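Phosphoglycolate phosphatase (Thermoplasma acidophilum, PDB 1L6R) catalyses the magnesium-dependent dephosphorylation of 2-phosphoglycolate to glycolate and, less efficiently, releases phosphate from pyrophosphate. Local coordinates at residues S104-T107 with N108-R111. The protein carries 1 engineered substitution. Sequence-based numbering, arbitrary orientation.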
# COMPACT_ATOMS: atom_id res chain seq x y z
N SER A 104 -19.16 -6.13 -19.60
CA SER A 104 -19.77 -5.21 -18.65
C SER A 104 -20.81 -5.92 -17.78
O SER A 104 -21.31 -6.99 -18.12
CB SER A 104 -20.43 -4.06 -19.41
OG SER A 104 -20.88 -3.05 -18.52
N ILE A 105 -21.11 -5.30 -16.64
CA ILE A 105 -22.11 -5.83 -15.73
C ILE A 105 -23.12 -4.73 -15.49
O ILE A 105 -22.81 -3.53 -15.64
CB ILE A 105 -21.49 -6.32 -14.41
CG1 ILE A 105 -20.78 -5.18 -13.68
CG2 ILE A 105 -20.52 -7.44 -14.70
CD1 ILE A 105 -20.16 -5.60 -12.34
N LEU A 106 -24.33 -5.12 -15.10
CA LEU A 106 -25.38 -4.14 -14.90
C LEU A 106 -25.03 -3.00 -13.96
O LEU A 106 -25.31 -1.84 -14.28
CB LEU A 106 -26.66 -4.83 -14.42
CG LEU A 106 -27.87 -3.91 -14.23
CD1 LEU A 106 -29.15 -4.68 -14.51
CD2 LEU A 106 -27.88 -3.34 -12.82
N THR A 107 -24.39 -3.29 -12.83
CA THR A 107 -24.10 -2.21 -11.88
C THR A 107 -23.15 -1.14 -12.40
O THR A 107 -23.01 -0.09 -11.77
CB THR A 107 -23.56 -2.75 -10.54
OG1 THR A 107 -22.44 -3.61 -10.77
CG2 THR A 107 -24.66 -3.50 -9.78
N ASN A 108 -22.52 -1.36 -13.55
CA ASN A 108 -21.64 -0.32 -14.08
C ASN A 108 -22.42 0.96 -14.39
O ASN A 108 -21.82 2.03 -14.47
CB ASN A 108 -20.90 -0.80 -15.33
CG ASN A 108 -19.73 -1.70 -14.99
OD1 ASN A 108 -19.27 -1.74 -13.84
ND2 ASN A 108 -19.24 -2.42 -15.98
N ARG A 109 -23.74 0.85 -14.55
CA ARG A 109 -24.55 2.03 -14.84
C ARG A 109 -24.51 3.01 -13.66
O ARG A 109 -24.87 4.19 -13.79
CB ARG A 109 -26.00 1.64 -15.14
CG ARG A 109 -26.76 1.01 -13.97
CD ARG A 109 -28.19 0.67 -14.38
NE ARG A 109 -28.93 1.89 -14.65
CZ ARG A 109 -30.14 1.97 -15.18
NH1 ARG A 109 -30.82 0.87 -15.51
NH2 ARG A 109 -30.69 3.16 -15.38
N TRP A 110 -24.06 2.53 -12.51
CA TRP A 110 -23.96 3.37 -11.32
C TRP A 110 -22.52 3.60 -10.87
O TRP A 110 -22.29 4.19 -9.81
CB TRP A 110 -24.76 2.75 -10.17
CG TRP A 110 -26.21 2.58 -10.50
CD1 TRP A 110 -27.06 3.54 -10.97
CD2 TRP A 110 -26.99 1.38 -10.38
NE1 TRP A 110 -28.31 3.00 -11.17
CE2 TRP A 110 -28.30 1.68 -10.81
CE3 TRP A 110 -26.70 0.07 -9.96
CZ2 TRP A 110 -29.32 0.73 -10.83
CZ3 TRP A 110 -27.72 -0.88 -9.97
CH2 TRP A 110 -29.01 -0.54 -10.41
N ARG A 111 -21.54 3.14 -11.65
CA ARG A 111 -20.13 3.35 -11.29
C ARG A 111 -19.64 4.68 -11.81
O ARG A 111 -20.13 5.17 -12.84
CB ARG A 111 -19.23 2.23 -11.82
CG ARG A 111 -19.24 1.00 -10.93
CD ARG A 111 -18.12 0.00 -11.23
NE ARG A 111 -18.13 -0.98 -10.14
CZ ARG A 111 -19.00 -1.98 -10.03
NH1 ARG A 111 -19.93 -2.19 -10.96
NH2 ARG A 111 -19.01 -2.71 -8.92
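The indole of Trp110 meets Leu106 and Thr107 through its six-membered ring: Leu106 CD2 comes in obliquely to 3.8 Å from Trp110 CZ3, and the Thr107 methyl packs beside the same carbon. Arg109 CG stands over the centre of one indole face, 3.5 Å above the plane. The other flat group, the Arg111 guanidinium, receives Thr107 OG1 at its edge, near its plane, with NH1 donating to Thr107 OG1 at 2.9 Å, while Ile105 CD1 approaches NH1 obliquely. The Thr107 hydroxyl reaches this edge because chi1 of 54° sets OG1 between the backbone N and carbonyl carbon and leaves CG2 for the indole. Arg111 NH1 also donates to Asn108 OD1 (3.0 Å), in a more bent bond, so that one nitrogen ties two side chains of the segment. Arg111 NH2 bonds to the backbone O of Gly46, a residue of a magnesium site, and the Arg111 side chain lies about 5 Å from a bound calcium ion. The Asn108 amide is used at both ends: ND2 donates to Ser104 OG at 3.1 Å, the hydroxyl oxygen lying 18° out of the amide plane, and to Gly116 O. With an alanine here, Ser104 OG and Gly116 O would probably lose this donor, and Arg111 NH1 would keep Thr107 OG1 but have one acceptor fewer. Residues 106-110 form a short 3-10 helix, in which Asn108 N, Arg109 N and Trp110 N bind the carbonyl oxygens of Ile105, Leu106 and Thr107, three residues back. This surface segment lies in the loop between helix 87-96 and strand 115-117: Ser104 and Asn108 lie against Leu93 of the helix, while Ile105 touches Ser144 and the buried Arg111 contacts His146, both on strand 144-149.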